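Local atomic coordinates of sugar ABC transporter, sugar-binding protein (Streptococcus pneumoniae, PDB entry 2HEU), a protein that probably binds a sugar outside the cell, as the solute-binding component of an ABC transporter, and hands it to the membrane permease for uptake. Residues A88-L102 against Y113-T125. Numbering follows the deposited sequence.
Sequences AKAGVFEDLSNKDYL and YAVNEKVYNVPFT
Two hydrogen bonds in opposite directions join V119 to residues 96-97. L96 N donates to V119 O at 2.8 Å, nearly in line with the carbonyl (C=O...N 171°), while V119 N donates to S97 OG at 2.9 Å. With OG anti to the carbonyl carbon (chi1 -55°), the hydroxyl reaches both V119 N and D95, donating in a 2.6 Å hydrogen bond from S97 OG to the syn lone pair of D95 OD1. S97 N approaches the same oxygen from 40° above the carboxylate plane, closing an Asx turn, so two bonds grip D95 OD1. The D95 carboxylate also lies across the K118 aliphatic chain, OD2 to CD 3.4 Å; K118 NZ turns back to N116 O and stays 5.8 Å from D95 OD2, so any charge attraction is probably only long-range. A water lies within hydrogen-bonding distance of both E94 O and Y120 O, and Y120 O is also bonded to S297 OG of strand 295-298.

The A88 methyl sits over one face of the Y120 ring, 3.9 Å from CB to the ring centroid, a CH-pi contact, whereas F93 O lies at the ring edge. V115 CG1 presses against K89 CG at 3.3 Å, tighter than usual van der Waals contact, the side chains crossing at about a right angle. L102 CD2 meets V119 CG1 tip to tip at 3.7 Å; V122 CG2 touches L96 CD1 and the edge of the Y101 ring. D95 probably orients the S97 hydroxyl to accept from V119 N, tying the loop after helix 82-89 to the approach to edge strand 122-123.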
ATOM      1  N   ALA A  88       5.042  16.195  11.446  1.00 16.47           N
ATOM      2  CA  ALA A  88       5.822  15.620  12.495  1.00 16.50           C
ATOM      3  C   ALA A  88       7.065  16.486  12.811  1.00 18.29           C
ATOM      4  O   ALA A  88       7.394  16.759  13.977  1.00 19.52           O
ATOM      5  CB  ALA A  88       6.228  14.205  12.170  1.00 17.29           C
ATOM      6  N   LYS A  89       7.721  16.975  11.740  1.00 18.73           N
ATOM      7  CA  LYS A  89       8.875  17.873  11.918  1.00 21.19           C
ATOM      8  C   LYS A  89       8.442  19.156  12.608  1.00 21.73           C
ATOM      9  O   LYS A  89       9.202  19.702  13.430  1.00 25.14           O
ATOM     10  CB  LYS A  89       9.476  18.206  10.560  1.00 22.25           C
ATOM     11  CG  LYS A  89      10.345  17.160  10.099  1.00 25.65           C
ATOM     12  CD  LYS A  89      10.847  17.479   8.686  1.00 30.67           C
ATOM     13  CE  LYS A  89      11.337  16.171   8.062  1.00 34.84           C
ATOM     14  NZ  LYS A  89      10.240  15.228   7.636  1.00 36.89           N
ATOM     15  N   ALA A  90       7.224  19.633  12.318  1.00 22.23           N
ATOM     16  CA  ALA A  90       6.706  20.869  12.872  1.00 21.42           C
ATOM     17  C   ALA A  90       6.072  20.722  14.239  1.00 22.07           C
ATOM     18  O   ALA A  90       5.540  21.757  14.778  1.00 24.32           O
ATOM     19  CB  ALA A  90       5.707  21.512  11.961  1.00 22.42           C
ATOM     20  N   GLY A  91       6.089  19.530  14.865  1.00 19.56           N
ATOM     21  CA  GLY A  91       5.609  19.361  16.185  1.00 19.43           C
ATOM     22  C   GLY A  91       4.128  19.159  16.325  1.00 18.00           C
ATOM     23  O   GLY A  91       3.660  19.221  17.461  1.00 18.63           O
ATOM     24  N   VAL A  92       3.411  18.832  15.263  1.00 17.17           N
ATOM     25  CA  VAL A  92       1.976  18.680  15.309  1.00 16.40           C
ATOM     26  C   VAL A  92       1.585  17.428  16.130  1.00 14.04           C
ATOM     27  O   VAL A  92       0.531  17.383  16.742  1.00 14.95           O
ATOM     28  CB  VAL A  92       1.404  18.591  13.897  1.00 15.59           C
ATOM     29  CG1 VAL A  92      -0.046  18.154  13.847  1.00 15.14           C
ATOM     30  CG2 VAL A  92       1.692  19.905  13.163  1.00 18.02           C
ATOM     31  N   PHE A  93       2.451  16.393  16.138  1.00 13.76           N
ATOM     32  CA  PHE A  93       2.134  15.077  16.698  1.00 13.41           C
ATOM     33  C   PHE A  93       3.020  14.645  17.855  1.00 14.35           C
ATOM     34  O   PHE A  93       4.206  15.007  17.909  1.00 15.75           O
ATOM     35  CB  PHE A  93       2.200  13.974  15.581  1.00 13.24           C
ATOM     36  CG  PHE A  93       1.230  14.183  14.481  1.00 13.50           C
ATOM     37  CD1 PHE A  93      -0.131  14.203  14.736  1.00 13.63           C
ATOM     38  CD2 PHE A  93       1.683  14.274  13.154  1.00 14.36           C
ATOM     39  CE1 PHE A  93      -1.069  14.325  13.745  1.00 13.88           C
ATOM     40  CE2 PHE A  93       0.732  14.484  12.144  1.00 15.21           C
ATOM     41  CZ  PHE A  93      -0.621  14.481  12.433  1.00 13.99           C
ATOM     42  N   GLU A  94       2.402  13.947  18.822  1.00 13.42           N
ATOM     43  CA  GLU A  94       3.129  13.428  19.958  1.00 14.73           C
ATOM     44  C   GLU A  94       4.185  12.419  19.502  1.00 14.97           C
ATOM     45  O   GLU A  94       3.932  11.576  18.659  1.00 14.83           O
ATOM     46  CB  GLU A  94       2.161  12.769  20.913  1.00 14.66           C
ATOM     47  CG  GLU A  94       2.831  12.316  22.211  1.00 17.65           C
ATOM     48  CD  GLU A  94       1.920  11.742  23.226  1.00 16.45           C
ATOM     49  OE1 GLU A  94       0.720  11.661  23.049  1.00 18.27           O
ATOM     50  OE2 GLU A  94       2.458  11.358  24.326  1.00 18.04           O
ATOM     51  N   ASP A  95       5.375  12.482  20.068  1.00 14.93           N
ATOM     52  CA  ASP A  95       6.414  11.543  19.895  1.00 15.66           C
ATOM     53  C   ASP A  95       6.025  10.276  20.645  1.00 16.16           C
ATOM     54  O   ASP A  95       5.861  10.190  21.862  1.00 16.60           O
ATOM     55  CB  ASP A  95       7.774  12.136  20.415  1.00 17.88           C
ATOM     56  CG  ASP A  95       8.932  11.160  20.350  1.00 19.80           C
ATOM     57  OD1 ASP A  95       8.799  10.062  19.783  1.00 19.17           O
ATOM     58  OD2 ASP A  95      10.019  11.559  20.847  1.00 22.20           O
ATOM     59  N   LEU A  96       5.819   9.222  19.860  1.00 15.47           N
ATOM     60  CA  LEU A  96       5.436   7.898  20.348  1.00 14.36           C
ATOM     61  C   LEU A  96       6.579   6.928  20.606  1.00 17.97           C
ATOM     62  O   LEU A  96       6.349   5.758  20.967  1.00 17.54           O
ATOM     63  CB  LEU A  96       4.408   7.239  19.453  1.00 14.79           C
ATOM     64  CG  LEU A  96       3.209   8.150  19.035  1.00 13.06           C
ATOM     65  CD1 LEU A  96       2.268   7.328  18.135  1.00 14.63           C
ATOM     66  CD2 LEU A  96       2.408   8.664  20.208  1.00 14.50           C
ATOM     67  N   SER A  97       7.820   7.354  20.353  1.00 16.75           N
ATOM     68  CA  SER A  97       8.970   6.423  20.334  1.00 18.03           C
ATOM     69  C   SER A  97       9.142   5.581  21.544  1.00 18.79           C
ATOM     70  O   SER A  97       9.525   4.394  21.375  1.00 21.87           O
ATOM     71  CB  SER A  97      10.280   7.244  20.160  1.00 20.72           C
ATOM     72  OG  SER A  97      10.228   8.061  19.007  1.00 20.94           O
ATOM     73  N   ASN A  98       8.783   6.110  22.721  1.00 18.74           N
ATOM     74  CA  ASN A  98       9.043   5.475  23.999  1.00 19.66           C
ATOM     75  C   ASN A  98       7.778   4.858  24.598  1.00 18.29           C
ATOM     76  O   ASN A  98       7.859   4.377  25.709  1.00 22.08           O
ATOM     77  CB  ASN A  98       9.711   6.500  24.923  1.00 19.89           C
ATOM     78  CG  ASN A  98      10.888   7.147  24.271  1.00 26.08           C
ATOM     79  OD1 ASN A  98      11.822   6.468  23.840  1.00 33.22           O
ATOM     80  ND2 ASN A  98      10.810   8.436  24.072  1.00 32.72           N
ATOM     81  N   LYS A  99       6.683   4.744  23.878  1.00 18.03           N
ATOM     82  CA  LYS A  99       5.429   4.172  24.370  1.00 17.69           C
ATOM     83  C   LYS A  99       5.615   2.719  24.448  1.00 17.10           C
ATOM     84  O   LYS A  99       6.047   2.070  23.482  1.00 18.59           O
ATOM     85  CB  LYS A  99       4.298   4.508  23.441  1.00 17.48           C
ATOM     86  CG  LYS A  99       3.968   5.945  23.235  1.00 18.03           C
ATOM     87  CD  LYS A  99       3.489   6.679  24.447  1.00 18.31           C
ATOM     88  CE  LYS A  99       3.055   8.080  24.043  1.00 17.78           C
ATOM     89  NZ  LYS A  99       2.670   8.791  25.314  1.00 18.45           N
ATOM     90  N   ASP A 100       5.235   2.127  25.549  1.00 18.50           N
ATOM     91  CA  ASP A 100       5.325   0.689  25.670  1.00 18.77           C
ATOM     92  C   ASP A 100       4.487  -0.020  24.588  1.00 17.13           C
ATOM     93  O   ASP A 100       4.916  -1.079  24.078  1.00 19.04           O
ATOM     94  CB  ASP A 100       4.961   0.207  27.076  1.00 20.57           C
ATOM     95  CG  ASP A 100       5.997   0.620  28.158  0.50 17.67           C
ATOM     96  OD1 ASP A 100       7.128   1.052  27.883  0.50 23.80           O
ATOM     97  OD2 ASP A 100       5.620   0.478  29.302  0.50 23.43           O
ATOM     98  N   TYR A 101       3.342   0.521  24.249  1.00 16.13           N
ATOM     99  CA  TYR A 101       2.476  -0.137  23.305  1.00 14.99           C
ATOM    100  C   TYR A 101       3.103  -0.190  21.901  1.00 16.04           C
ATOM    101  O   TYR A 101       2.707  -1.015  21.078  1.00 15.93           O
ATOM    102  CB  TYR A 101       1.070   0.541  23.249  1.00 16.04           C
ATOM    103  CG  TYR A 101       0.955   1.980  22.886  1.00 14.29           C
ATOM    104  CD1 TYR A 101       0.554   2.885  23.856  1.00 13.76           C
ATOM    105  CD2 TYR A 101       1.224   2.452  21.629  1.00 14.55           C
ATOM    106  CE1 TYR A 101       0.472   4.193  23.590  1.00 15.04           C
ATOM    107  CE2 TYR A 101       1.073   3.769  21.281  1.00 13.79           C
ATOM    108  CZ  TYR A 101       0.648   4.674  22.284  1.00 13.32           C
ATOM    109  OH  TYR A 101       0.517   5.990  21.921  1.00 14.54           O
ATOM    110  N   LEU A 102       4.076   0.686  21.634  1.00 15.24           N
ATOM    111  CA  LEU A 102       4.732   0.653  20.314  1.00 17.29           C
ATOM    112  C   LEU A 102       5.497  -0.657  20.129  1.00 16.70           C
ATOM    113  O   LEU A 102       5.680  -1.090  18.961  1.00 17.27           O
ATOM    114  CB  LEU A 102       5.583   1.893  20.107  1.00 18.15           C
ATOM    115  CG  LEU A 102       6.145   2.193  18.755  1.00 18.49           C
ATOM    116  CD1 LEU A 102       5.034   2.355  17.750  1.00 21.72           C
ATOM    117  CD2 LEU A 102       7.068   3.359  18.774  1.00 19.35           C
ATOM    118  N   TYR A 113       8.965   4.925   9.116  1.00 13.83           N
ATOM    119  CA  TYR A 113       8.304   6.205   8.960  1.00 13.65           C
ATOM    120  C   TYR A 113       8.818   7.213   9.967  1.00 14.12           C
ATOM    121  O   TYR A 113       8.220   8.285  10.119  1.00 14.30           O
ATOM    122  CB  TYR A 113       6.787   6.052   9.027  1.00 12.69           C
ATOM    123  CG  TYR A 113       6.265   4.995   8.146  1.00 11.82           C
ATOM    124  CD1 TYR A 113       5.968   5.229   6.823  1.00 13.08           C
ATOM    125  CD2 TYR A 113       6.037   3.731   8.622  1.00 12.85           C
ATOM    126  CE1 TYR A 113       5.377   4.191   6.035  1.00 12.26           C
ATOM    127  CE2 TYR A 113       5.479   2.693   7.871  1.00 12.83           C
ATOM    128  CZ  TYR A 113       5.144   2.959   6.554  1.00 11.57           C
ATOM    129  OH  TYR A 113       4.516   2.073   5.737  1.00 13.04           O
ATOM    130  N   ALA A 114       9.906   6.902  10.656  1.00 15.77           N
ATOM    131  CA  ALA A 114      10.454   7.829  11.665  1.00 16.41           C
ATOM    132  C   ALA A 114      10.814   9.148  11.003  1.00 15.58           C
ATOM    133  O   ALA A 114      11.224   9.172   9.862  1.00 17.53           O
ATOM    134  CB  ALA A 114      11.697   7.212  12.404  1.00 18.64           C
ATOM    135  N   VAL A 115      10.709  10.205  11.772  1.00 17.16           N
ATOM    136  CA  VAL A 115      11.060  11.564  11.408  1.00 18.49           C
ATOM    137  C   VAL A 115      12.030  12.079  12.445  1.00 20.35           C
ATOM    138  O   VAL A 115      11.735  12.041  13.636  1.00 20.85           O
ATOM    139  CB  VAL A 115       9.837  12.475  11.315  1.00 18.30           C
ATOM    140  CG1 VAL A 115      10.155  13.963  10.961  1.00 20.18           C
ATOM    141  CG2 VAL A 115       8.887  11.912  10.323  1.00 20.17           C
ATOM    142  N   ASN A 116      13.235  12.454  11.999  1.00 21.88           N
ATOM    143  CA  ASN A 116      14.330  12.772  12.960  1.00 24.40           C
ATOM    144  C   ASN A 116      14.488  11.649  14.003  1.00 22.55           C
ATOM    145  O   ASN A 116      14.686  11.927  15.202  1.00 25.76           O
ATOM    146  CB  ASN A 116      14.103  14.113  13.661  1.00 27.33           C
ATOM    147  CG  ASN A 116      13.924  15.273  12.696  1.00 29.00           C
ATOM    148  OD1 ASN A 116      13.047  16.152  12.898  1.00 31.70           O
ATOM    149  ND2 ASN A 116      14.783  15.335  11.681  1.00 30.58           N
ATOM    150  N   GLU A 117      14.438  10.424  13.481  0.50 21.88           N
ATOM    151  CA  GLU A 117      14.598   9.128  14.149  0.50 20.42           C
ATOM    152  C   GLU A 117      13.501   8.827  15.213  0.50 20.84           C
ATOM    153  O   GLU A 117      13.602   7.785  15.897  0.50 19.66           O
ATOM    154  CB  GLU A 117      15.995   8.978  14.772  0.50 20.99           C
ATOM    155  CG  GLU A 117      17.190   9.059  13.785  0.50 22.10           C
ATOM    156  CD  GLU A 117      17.411  10.447  13.209  0.50 25.37           C
ATOM    157  OE1 GLU A 117      17.572  11.424  13.972  0.50 31.18           O
ATOM    158  OE2 GLU A 117      17.417  10.581  11.965  0.50 31.92           O
ATOM    159  N   LYS A 118      12.453   9.677  15.313  1.00 18.59           N
ATOM    160  CA  LYS A 118      11.365   9.493  16.258  1.00 17.92           C
ATOM    161  C   LYS A 118      10.143   8.985  15.575  1.00 16.33           C
ATOM    162  O   LYS A 118       9.924   9.304  14.401  1.00 16.69           O
ATOM    163  CB  LYS A 118      11.105  10.842  16.964  1.00 17.98           C
ATOM    164  CG  LYS A 118      12.228  11.317  17.781  1.00 21.01           C
ATOM    165  CD  LYS A 118      12.009  12.722  18.342  1.00 26.26           C
ATOM    166  CE  LYS A 118      12.278  13.759  17.312  1.00 29.20           C
ATOM    167  NZ  LYS A 118      13.783  13.943  17.118  1.00 34.02           N
ATOM    168  N   VAL A 119       9.402   8.129  16.243  1.00 16.43           N
ATOM    169  CA  VAL A 119       8.204   7.588  15.695  1.00 15.04           C
ATOM    170  C   VAL A 119       6.998   8.384  16.125  1.00 14.93           C
ATOM    171  O   VAL A 119       6.759   8.617  17.296  1.00 16.06           O
ATOM    172  CB  VAL A 119       8.048   6.085  16.142  1.00 15.55           C
ATOM    173  CG1 VAL A 119       6.677   5.538  15.779  1.00 15.30           C
ATOM    174  CG2 VAL A 119       9.171   5.262  15.584  1.00 18.08           C
ATOM    175  N   TYR A 120       6.164   8.777  15.129  1.00 13.23           N
ATOM    176  CA  TYR A 120       5.002   9.549  15.333  1.00 13.00           C
ATOM    177  C   TYR A 120       3.721   8.895  14.918  1.00 12.70           C
ATOM    178  O   TYR A 120       2.666   9.568  14.947  1.00 13.32           O
ATOM    179  CB  TYR A 120       5.147  10.912  14.576  1.00 14.70           C
ATOM    180  CG  TYR A 120       6.275  11.794  15.073  1.00 15.59           C
ATOM    181  CD1 TYR A 120       6.084  12.641  16.183  1.00 16.31           C
ATOM    182  CD2 TYR A 120       7.525  11.747  14.516  1.00 16.76           C
ATOM    183  CE1 TYR A 120       7.071  13.475  16.680  1.00 17.65           C
ATOM    184  CE2 TYR A 120       8.514  12.551  15.011  1.00 18.00           C
ATOM    185  CZ  TYR A 120       8.317  13.372  16.117  1.00 18.63           C
ATOM    186  OH  TYR A 120       9.301  14.213  16.573  1.00 22.22           O
ATOM    187  N   ASN A 121       3.757   7.637  14.492  1.00 12.29           N
ATOM    188  CA  ASN A 121       2.572   7.015  13.936  1.00 10.99           C
ATOM    189  C   ASN A 121       2.632   5.547  14.244  1.00 11.76           C
ATOM    190  O   ASN A 121       3.738   4.938  14.132  1.00 12.80           O
ATOM    191  CB  ASN A 121       2.501   7.289  12.432  1.00 11.46           C
ATOM    192  CG  ASN A 121       1.347   6.710  11.720  1.00 11.16           C
ATOM    193  OD1 ASN A 121       1.343   5.553  11.356  1.00 12.52           O
ATOM    194  ND2 ASN A 121       0.313   7.566  11.491  1.00 11.83           N
ATOM    195  N   VAL A 122       1.531   4.938  14.603  1.00 11.65           N
ATOM    196  CA  VAL A 122       1.396   3.479  14.783  1.00 10.69           C
ATOM    197  C   VAL A 122       0.763   2.883  13.531  1.00 10.75           C
ATOM    198  O   VAL A 122      -0.446   3.131  13.278  1.00 10.37           O
ATOM    199  CB  VAL A 122       0.494   3.115  16.002  1.00 11.06           C
ATOM    200  CG1 VAL A 122       0.431   1.663  16.174  1.00 12.64           C
ATOM    201  CG2 VAL A 122       1.059   3.836  17.268  1.00 14.07           C
ATOM    202  N   PRO A 123       1.544   2.188  12.707  0.50 11.56           N
ATOM    203  CA  PRO A 123       0.906   1.533  11.542  0.50 10.87           C
ATOM    204  C   PRO A 123       0.345   0.201  12.032  0.50 11.69           C
ATOM    205  O   PRO A 123       1.106  -0.700  12.369  0.50 16.38           O
ATOM    206  CB  PRO A 123       2.048   1.443  10.480  0.50 10.98           C
ATOM    207  CG  PRO A 123       3.294   2.092  11.175  0.50 12.09           C
ATOM    208  CD  PRO A 123       3.014   2.054  12.634  0.50 12.96           C
ATOM    209  N   PHE A 124      -0.966   0.117  12.160  1.00 11.27           N
ATOM    210  CA  PHE A 124      -1.648  -1.136  12.526  1.00 11.20           C
ATOM    211  C   PHE A 124      -1.720  -2.051  11.349  1.00 11.56           C
ATOM    212  O   PHE A 124      -1.574  -3.269  11.526  1.00 12.93           O
ATOM    213  CB  PHE A 124      -3.084  -0.837  13.022  1.00 11.60           C
ATOM    214  CG  PHE A 124      -3.142   0.005  14.242  1.00 11.12           C
ATOM    215  CD1 PHE A 124      -3.063  -0.565  15.469  1.00 11.14           C
ATOM    216  CD2 PHE A 124      -3.245   1.408  14.192  1.00 10.25           C
ATOM    217  CE1 PHE A 124      -3.133   0.188  16.627  1.00 12.63           C
ATOM    218  CE2 PHE A 124      -3.292   2.160  15.316  1.00 11.46           C
ATOM    219  CZ  PHE A 124      -3.236   1.554  16.533  1.00 12.20           C
ATOM    220  N   THR A 125      -2.117  -1.566  10.158  1.00 11.21           N
ATOM    221  CA  THR A 125      -2.197  -2.370   8.983  1.00 10.90           C
ATOM    222  C   THR A 125      -1.487  -1.674   7.856  1.00 10.38           C
ATOM    223  O   THR A 125      -1.166  -0.473   7.919  1.00 10.65           O
ATOM    224  CB  THR A 125      -3.610  -2.631   8.540  1.00 11.87           C
ATOM    225  OG1 THR A 125      -4.213  -1.408   8.104  1.00 11.44           O
ATOM    226  CG2 THR A 125      -4.470  -3.321   9.644  1.00 13.19           C
TER
HETATM  227  O   HOH W   1       1.674  10.872  17.205  1.00 13.07           O